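Local coordinates for N-acylhomoserine lactone dependent regulatory protein (Burkholderia cenocepacia, PDB 5L10), which probably acts as a quorum-sensing transcription factor of the LuxR family, of which this chain is the N-terminal domain expected to bind the acylhomoserine lactone signal, at residues P27-A32 with A154-A159; L36-C41 with S147-P152; R84-P89 with G127-L132. All coordinates share one frame; numbering follows the deposited sequence.

Contact 1: P27-A32 with A154-A159; sequences PPIAAA and ASLSHA
Ile-29 and Leu-156 each lay a methyl against a backbone carbonyl of the other helix; no ring takes part. Ile-29 CD1 lies 4.1 Å from Ala-159 O and equally close to its carbonyl carbon, and Leu-156 CD1 comes against the carbonyl carbon of Ala-32. The contact joins two helices of the alpha-beta-alpha autoinducer-binding domain, helix 22-35 and helix 143-169, which run almost antiparallel. The angle between their segment directions is 166°. The axes stay 10.6 Å apart at closest approach, a wide spacing bridged by two long apolar side chains. Ile-29 and Leu-156 pass alongside each other, each heading for the other's helix. The extended arm of Ile-29 ends in CD1. Its other branch, CG2, is anti to the backbone N (CG1 at chi1 -58°) and meets Leu-156 CD2 at 4.1 Å. Leu-156 reaches the far helix with CG anti to its carbonyl carbon (chi1 -81°). There its branched end lies across one turn, since Ile-29 and Ala-32 are three residues apart. No hydrogen bond crosses the contact, and all four touching residues are buried. Helix 3-16 lies alongside, with Phe-13 and Leu-16 touching Ala-159. Another side of helix 143-169 faces the second subunit: the His-158 ring meets the ring of His-120 of that subunit, and Ser-155 packs on Ser-155 of the second subunit. On helix 22-35 the methyl of Ala-32 receives both branches of one leucine, with Ala-32 CB 3.6 Å from Leu-156 CD2 and 4.1 Å from Leu-156 CD1.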
loop_
_atom_site.group_PDB
_atom_site.type_symbol
_atom_site.label_atom_id
_atom_site.label_comp_id
_atom_site.label_asym_id
_atom_site.label_seq_id
_atom_site.Cartn_x
_atom_site.Cartn_y
_atom_site.Cartn_z
ATOM N N PRO A 27 11.200 9.618 -10.023
ATOM C CA PRO A 27 11.258 11.072 -9.742
ATOM C C PRO A 27 9.975 11.628 -9.139
ATOM O O PRO A 27 10.052 12.490 -8.252
ATOM C CB PRO A 27 11.541 11.683 -11.122
ATOM C CG PRO A 27 12.325 10.643 -11.808
ATOM C CD PRO A 27 11.730 9.327 -11.371
ATOM N N PRO A 28 8.777 11.204 -9.581
ATOM C CA PRO A 28 7.573 11.693 -8.883
ATOM C C PRO A 28 7.542 11.331 -7.410
ATOM O O PRO A 28 7.188 12.174 -6.576
ATOM C CB PRO A 28 6.423 11.027 -9.650
ATOM C CG PRO A 28 6.961 10.795 -10.992
ATOM C CD PRO A 28 8.404 10.434 -10.785
ATOM N N ILE A 29 7.906 10.095 -7.061
ATOM C CA ILE A 29 7.861 9.680 -5.663
ATOM C C ILE A 29 8.931 10.404 -4.856
ATOM O O ILE A 29 8.697 10.810 -3.711
ATOM C CB ILE A 29 8.003 8.150 -5.556
ATOM C CG1 ILE A 29 6.889 7.454 -6.344
ATOM C CG2 ILE A 29 7.978 7.714 -4.103
ATOM C CD1 ILE A 29 7.039 5.951 -6.415
ATOM N N ALA A 30 10.118 10.587 -5.438
ATOM C CA ALA A 30 11.182 11.298 -4.736
ATOM C C ALA A 30 10.849 12.778 -4.579
ATOM O O ALA A 30 11.148 13.379 -3.540
ATOM C CB ALA A 30 12.508 11.116 -5.472
ATOM N N ALA A 31 10.227 13.383 -5.595
ATOM C CA ALA A 31 9.838 14.784 -5.486
ATOM C C ALA A 31 8.772 14.980 -4.415
ATOM O O ALA A 31 8.798 15.977 -3.681
ATOM C CB ALA A 31 9.353 15.304 -6.839
ATOM N N ALA A 32 7.834 14.037 -4.298
ATOM C CA ALA A 32 6.819 14.139 -3.254
ATOM C C ALA A 32 7.434 13.970 -1.869
ATOM O O ALA A 32 7.126 14.737 -0.948
ATOM C CB ALA A 32 5.718 13.105 -3.487
ATOM N N ALA A 154 1.702 6.935 3.832
ATOM C CA ALA A 154 0.955 5.772 3.365
ATOM C C ALA A 154 0.657 5.884 1.877
ATOM O O ALA A 154 0.824 4.923 1.118
ATOM C CB ALA A 154 -0.343 5.641 4.160
ATOM N N SER A 155 0.208 7.063 1.448
ATOM C CA SER A 155 -0.045 7.305 0.034
ATOM C C SER A 155 1.198 7.010 -0.802
ATOM O O SER A 155 1.141 6.240 -1.767
ATOM C CB SER A 155 -0.512 8.748 -0.154
ATOM O OG SER A 155 -0.815 9.018 -1.504
ATOM N N LEU A 156 2.338 7.601 -0.430
ATOM C CA LEU A 156 3.579 7.371 -1.170
ATOM C C LEU A 156 3.983 5.906 -1.143
ATOM O O LEU A 156 4.537 5.385 -2.120
ATOM C CB LEU A 156 4.706 8.224 -0.591
ATOM C CG LEU A 156 4.767 9.677 -1.036
ATOM C CD1 LEU A 156 6.006 10.347 -0.456
ATOM C CD2 LEU A 156 4.777 9.722 -2.548
ATOM N N SER A 157 3.736 5.233 -0.020
ATOM C CA SER A 157 4.114 3.832 0.112
ATOM C C SER A 157 3.308 2.956 -0.838
ATOM O O SER A 157 3.857 2.072 -1.505
ATOM C CB SER A 157 3.924 3.387 1.556
ATOM O OG SER A 157 4.234 2.021 1.689
ATOM N N HIS A 158 1.994 3.183 -0.905
ATOM C CA HIS A 158 1.174 2.486 -1.888
ATOM C C HIS A 158 1.648 2.790 -3.301
ATOM O O HIS A 158 1.679 1.901 -4.159
ATOM C CB HIS A 158 -0.296 2.878 -1.717
ATOM C CG HIS A 158 -1.168 2.500 -2.876
ATOM N ND1 HIS A 158 -1.212 3.229 -4.046
ATOM C CD2 HIS A 158 -2.042 1.478 -3.040
ATOM C CE1 HIS A 158 -2.067 2.668 -4.884
ATOM N NE2 HIS A 158 -2.584 1.604 -4.297
ATOM N N ALA A 159 2.027 4.042 -3.558
ATOM C CA ALA A 159 2.453 4.431 -4.899
ATOM C C ALA A 159 3.739 3.722 -5.300
ATOM O O ALA A 159 3.886 3.295 -6.451
ATOM C CB ALA A 159 2.634 5.946 -4.972
#

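Contact 2: L36-C41 with S147-P152; sequences LGFRYC and SRLRAP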
loop_
_atom_site.group_PDB
_atom_site.type_symbol
_atom_site.label_atom_id
_atom_site.label_comp_id
_atom_site.label_asym_id
_atom_site.label_seq_id
_atom_site.Cartn_x
_atom_site.Cartn_y
_atom_site.Cartn_z
ATOM N N LEU A 36 7.637 16.613 1.352
ATOM C CA LEU A 36 7.203 16.268 2.698
ATOM C C LEU A 36 8.312 16.414 3.731
ATOM O O LEU A 36 8.072 16.143 4.913
ATOM C CB LEU A 36 6.664 14.834 2.727
ATOM C CG LEU A 36 5.400 14.565 1.909
ATOM C CD1 LEU A 36 5.041 13.089 1.944
ATOM C CD2 LEU A 36 4.250 15.409 2.434
ATOM N N GLY A 37 9.513 16.821 3.321
ATOM C CA GLY A 37 10.612 17.036 4.239
ATOM C C GLY A 37 11.683 15.966 4.247
ATOM O O GLY A 37 12.640 16.084 5.021
ATOM N N PHE A 38 11.558 14.930 3.421
ATOM C CA PHE A 38 12.530 13.840 3.386
ATOM C C PHE A 38 13.548 14.125 2.291
ATOM O O PHE A 38 13.218 14.078 1.101
ATOM C CB PHE A 38 11.839 12.500 3.147
ATOM C CG PHE A 38 10.854 12.129 4.210
ATOM C CD1 PHE A 38 11.284 11.610 5.419
ATOM C CD2 PHE A 38 9.494 12.296 4.001
ATOM C CE1 PHE A 38 10.379 11.265 6.401
ATOM C CE2 PHE A 38 8.583 11.955 4.978
ATOM C CZ PHE A 38 9.024 11.439 6.181
ATOM N N ARG A 39 14.789 14.409 2.691
ATOM C CA ARG A 39 15.826 14.710 1.711
ATOM C C ARG A 39 16.124 13.506 0.829
ATOM O O ARG A 39 16.403 13.654 -0.367
ATOM C CB ARG A 39 17.099 15.173 2.417
ATOM C CG ARG A 39 18.326 15.093 1.538
ATOM C CD ARG A 39 19.414 16.008 2.005
ATOM N NE ARG A 39 20.584 15.902 1.144
ATOM C CZ ARG A 39 21.549 16.811 1.092
ATOM N NH1 ARG A 39 21.473 17.898 1.846
ATOM N NH2 ARG A 39 22.583 16.637 0.280
ATOM N N TYR A 40 16.058 12.305 1.395
ATOM C CA TYR A 40 16.461 11.091 0.703
ATOM C C TYR A 40 15.286 10.134 0.551
ATOM O O TYR A 40 14.493 9.947 1.480
ATOM C CB TYR A 40 17.589 10.405 1.447
ATOM C CG TYR A 40 18.864 11.213 1.507
ATOM C CD1 TYR A 40 19.640 11.400 0.373
ATOM C CD2 TYR A 40 19.307 11.764 2.706
ATOM C CE1 TYR A 40 20.817 12.124 0.425
ATOM C CE2 TYR A 40 20.486 12.481 2.768
ATOM C CZ TYR A 40 21.234 12.659 1.623
ATOM O OH TYR A 40 22.403 13.379 1.675
ATOM N N CYS A 41 15.195 9.521 -0.626
ATOM C CA CYS A 41 14.129 8.584 -0.956
ATOM C C CYS A 41 14.751 7.385 -1.652
ATOM O O CYS A 41 15.324 7.524 -2.736
ATOM C CB CYS A 41 13.077 9.247 -1.849
ATOM S SG CYS A 41 11.869 8.103 -2.523
ATOM N N SER A 147 2.158 11.849 13.386
ATOM C CA SER A 147 0.709 11.701 13.284
ATOM C C SER A 147 0.170 12.335 12.008
ATOM O O SER A 147 -0.657 11.736 11.310
ATOM C CB SER A 147 0.041 12.312 14.516
ATOM O OG SER A 147 -1.346 12.505 14.303
ATOM N N ARG A 148 0.636 13.540 11.677
ATOM C CA ARG A 148 0.136 14.234 10.498
ATOM C C ARG A 148 0.710 13.681 9.199
ATOM O O ARG A 148 0.106 13.879 8.138
ATOM C CB ARG A 148 0.426 15.735 10.615
ATOM C CG ARG A 148 1.478 16.257 9.660
ATOM C CD ARG A 148 2.559 17.023 10.400
ATOM N NE ARG A 148 3.638 17.448 9.512
ATOM C CZ ARG A 148 3.946 18.716 9.260
ATOM N NH1 ARG A 148 3.263 19.694 9.839
ATOM N NH2 ARG A 148 4.945 19.004 8.437
ATOM N N LEU A 149 1.836 12.969 9.256
ATOM C CA LEU A 149 2.476 12.429 8.062
ATOM C C LEU A 149 2.090 10.988 7.758
ATOM O O LEU A 149 2.521 10.463 6.727
ATOM C CB LEU A 149 3.999 12.507 8.190
ATOM C CG LEU A 149 4.678 13.835 7.866
ATOM C CD1 LEU A 149 6.181 13.679 7.975
ATOM C CD2 LEU A 149 4.288 14.304 6.477
ATOM N N ARG A 150 1.305 10.336 8.619
ATOM C CA ARG A 150 0.957 8.937 8.385
ATOM C C ARG A 150 0.219 8.765 7.066
ATOM O O ARG A 150 0.635 7.980 6.206
ATOM C CB ARG A 150 0.118 8.398 9.543
ATOM C CG ARG A 150 0.938 7.953 10.727
ATOM C CD ARG A 150 0.163 6.992 11.605
ATOM N NE ARG A 150 0.969 6.566 12.744
ATOM C CZ ARG A 150 0.961 7.169 13.927
ATOM N NH1 ARG A 150 0.178 8.219 14.136
ATOM N NH2 ARG A 150 1.733 6.715 14.905
ATOM N N ALA A 151 -0.884 9.493 6.889
ATOM C CA ALA A 151 -1.655 9.387 5.651
ATOM C C ALA A 151 -0.841 9.741 4.412
ATOM O O ALA A 151 -0.895 8.976 3.433
ATOM C CB ALA A 151 -2.918 10.246 5.756
ATOM N N PRO A 152 -0.090 10.852 4.363
ATOM C CA PRO A 152 0.713 11.109 3.153
ATOM C C PRO A 152 1.772 10.053 2.896
ATOM O O PRO A 152 1.951 9.629 1.748
ATOM C CB PRO A 152 1.334 12.485 3.434
ATOM C CG PRO A 152 0.412 13.116 4.410
ATOM C CD PRO A 152 -0.042 11.999 5.287
#
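In the helix that carries Leu-149, which packs on Leu-36 and Phe-38, Ser-147 OG is held by two side chains of the second subunit, on a part of the helix away from the contact. It hydrogen-bonds His-10 NE2 of that subunit and, weakly, Asp-14 OD1 of the same subunit. The contact itself is wholly apolar. Leu-149 divides its two methyls between two partners. Leu-149 CD1 meets Phe-38 CZ at 4.0 Å, oblique to the ring. Leu-149 CD2 lies 4.2 Å from Leu-36 CD2. Leu-36 forks in turn, and its CD1 touches Pro-152 CB at 4.0 Å. With CG anti to the carbonyl carbon (chi1 -65°), Leu-36 carries both methyls toward the helix. Gly-37 ends helix 22-35 in a Schellman motif, with a positive phi of 104°. The chain then turns into strand 40-46, at whose start Arg-39 and Tyr-40 form a classic beta bulge opposite Val-135. Pro-152 offers no N-H to the preceding turn, and helix 143-169 is kinked here. The contact thus packs the turn between helix 22-35 and strand 40-46 against helix 143-169, while Phe-38 also rests on Leu-134 and Arg-136 of strand 129-136.

Contact 3: R84-P89 with G127-L132; sequences RVASQP and GNLGVL
Residues 85-86 of helix 80-87 ride over the start of strand 129-136, with CA atoms 7.7 Å apart at Val-85 and Val-131 and 7.3 Å apart at Ala-86 and Leu-129. Two pairs of methyl groups fill the gap. Val-85 CG2 meets Val-131 CG2 at 3.6 Å, the two side chains crossing at a slant. Val-85 CG1 is anti to the carbonyl carbon (chi1 -53°), which leaves CG2 between the backbone N and that carbon, turned to the strand. In the second pair, Leu-129 CD2 approaches Ala-86 CB to 3.6 Å and also comes near the CA of Ala-86. Leu-129 has CG anti to the backbone N (chi1 176°) and reaches up to the helix from the strand. Leu-129 and Val-131 alternate with Gly-130, so both face the helix, and Leu-132 turns to the other side of the sheet. Strand 129-136 is the middle strand of the five-stranded antiparallel sheet of this GAF-like domain, bonded on one flank to strand 40-46 and on the other to strand 116-123. In LuxR-family relatives the acylhomoserine lactone binds between the sheet and the helices on this side. A glycerol, probably from the crystallisation liquor, lies about 4 Å from the Val-131 side chain, consistent with such a pocket. Ile-82 of the same helix also touches Leu-129 and Val-131, and Val-85 packs on Val-92. There is a polar tie as well: Ala-86 O accepts a hydrogen bond from Tyr-123 OH, and Arg-125 of the second subunit packs on Ala-86.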
loop_
_atom_site.group_PDB
_atom_site.type_symbol
_atom_site.label_atom_id
_atom_site.label_comp_id
_atom_site.label_asym_id
_atom_site.label_seq_id
_atom_site.Cartn_x
_atom_site.Cartn_y
_atom_site.Cartn_z
ATOM N N ARG A 84 12.912 -5.734 10.037
ATOM C CA ARG A 84 11.778 -5.187 10.766
ATOM C C ARG A 84 10.561 -4.968 9.873
ATOM O O ARG A 84 9.431 -5.224 10.301
ATOM C CB ARG A 84 12.175 -3.883 11.461
ATOM C CG ARG A 84 13.129 -4.098 12.633
ATOM C CD ARG A 84 13.403 -2.811 13.392
ATOM N NE ARG A 84 12.185 -2.235 13.951
ATOM C CZ ARG A 84 12.126 -1.031 14.509
ATOM N NH1 ARG A 84 13.219 -0.282 14.574
ATOM N NH2 ARG A 84 10.977 -0.574 14.994
ATOM N N VAL A 85 10.759 -4.514 8.633
ATOM C CA VAL A 85 9.618 -4.315 7.742
ATOM C C VAL A 85 9.147 -5.617 7.104
ATOM O O VAL A 85 7.986 -5.707 6.689
ATOM C CB VAL A 85 9.928 -3.294 6.632
ATOM C CG1 VAL A 85 10.456 -2.001 7.233
ATOM C CG2 VAL A 85 10.914 -3.868 5.635
ATOM N N ALA A 86 10.010 -6.630 7.013
ATOM C CA ALA A 86 9.599 -7.880 6.388
ATOM C C ALA A 86 8.702 -8.703 7.303
ATOM O O ALA A 86 7.930 -9.537 6.819
ATOM C CB ALA A 86 10.821 -8.701 5.985
ATOM N N SER A 87 8.790 -8.494 8.615
ATOM C CA SER A 87 8.055 -9.331 9.555
ATOM C C SER A 87 6.681 -8.778 9.900
ATOM O O SER A 87 5.792 -9.548 10.281
ATOM C CB SER A 87 8.865 -9.511 10.842
ATOM O OG SER A 87 9.165 -8.256 11.430
ATOM N N GLN A 88 6.486 -7.473 9.771
ATOM C CA GLN A 88 5.271 -6.793 10.183
ATOM C C GLN A 88 4.751 -5.913 9.058
ATOM O O GLN A 88 5.524 -5.454 8.206
ATOM C CB GLN A 88 5.530 -5.945 11.437
ATOM C CG GLN A 88 6.542 -4.839 11.234
ATOM C CD GLN A 88 5.989 -3.491 11.618
ATOM O OE1 GLN A 88 5.101 -3.392 12.463
ATOM N NE2 GLN A 88 6.500 -2.439 10.991
ATOM N N PRO A 89 3.438 -5.654 9.025
ATOM C CA PRO A 89 2.866 -4.836 7.949
ATOM C C PRO A 89 2.942 -3.331 8.159
ATOM O O PRO A 89 2.728 -2.592 7.190
ATOM C CB PRO A 89 1.392 -5.288 7.905
ATOM C CG PRO A 89 1.235 -6.346 8.983
ATOM C CD PRO A 89 2.394 -6.193 9.909
ATOM N N GLY A 127 6.019 -12.934 -4.391
ATOM C CA GLY A 127 6.669 -13.066 -3.105
ATOM C C GLY A 127 7.837 -12.133 -2.878
ATOM O O GLY A 127 8.467 -12.205 -1.815
ATOM N N ASN A 128 8.149 -11.262 -3.833
ATOM C CA ASN A 128 9.245 -10.325 -3.651
ATOM C C ASN A 128 8.889 -9.284 -2.596
ATOM O O ASN A 128 7.718 -8.982 -2.354
ATOM C CB ASN A 128 9.582 -9.634 -4.972
ATOM C CG ASN A 128 9.987 -10.611 -6.051
ATOM O OD1 ASN A 128 10.668 -11.602 -5.784
ATOM N ND2 ASN A 128 9.561 -10.344 -7.279
ATOM N N LEU A 129 9.920 -8.739 -1.962
ATOM C CA LEU A 129 9.766 -7.698 -0.954
ATOM C C LEU A 129 10.288 -6.385 -1.519
ATOM O O LEU A 129 11.433 -6.318 -1.982
ATOM C CB LEU A 129 10.508 -8.061 0.333
ATOM C CG LEU A 129 10.492 -6.992 1.428
ATOM C CD1 LEU A 129 9.060 -6.652 1.849
ATOM C CD2 LEU A 129 11.309 -7.405 2.635
ATOM N N GLY A 130 9.446 -5.357 -1.493
ATOM C CA GLY A 130 9.834 -4.015 -1.875
ATOM C C GLY A 130 9.723 -3.089 -0.674
ATOM O O GLY A 130 8.713 -3.094 0.033
ATOM N N VAL A 131 10.781 -2.317 -0.447
ATOM C CA VAL A 131 10.895 -1.472 0.735
ATOM C C VAL A 131 11.085 -0.036 0.276
ATOM O O VAL A 131 12.077 0.280 -0.393
ATOM C CB VAL A 131 12.058 -1.915 1.633
ATOM C CG1 VAL A 131 12.243 -0.930 2.775
ATOM C CG2 VAL A 131 11.802 -3.314 2.161
ATOM N N LEU A 132 10.140 0.830 0.639
ATOM C CA LEU A 132 10.288 2.266 0.451
ATOM C C LEU A 132 10.827 2.871 1.736
ATOM O O LEU A 132 10.285 2.624 2.819
ATOM C CB LEU A 132 8.959 2.927 0.083
ATOM C CG LEU A 132 9.016 4.459 -0.001
ATOM C CD1 LEU A 132 9.815 4.923 -1.220
ATOM C CD2 LEU A 132 7.618 5.062 -0.004
#

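In the fold
The three contacts are nested along the chain: contact 3 lies inside the loop closed by contact 2, and contact 2 inside that closed by contact 1. Contacts 1 and 2 share helix 143-169, and their centres are about 9 Å apart. Contact 3 is about 17 Å from contact 1 and 19 Å from contact 2, centre to centre. The five-stranded sheet lies between contact 3 and the other two. The Leu-132 side chain, on the opposite face from Leu-129 and Val-131, has CD2 3.7 Å from Ser-157 CA. Helix 80-87 is thus on the face where relatives bind the lactone, while helix 143-169 lies on the other face and meets the second subunit.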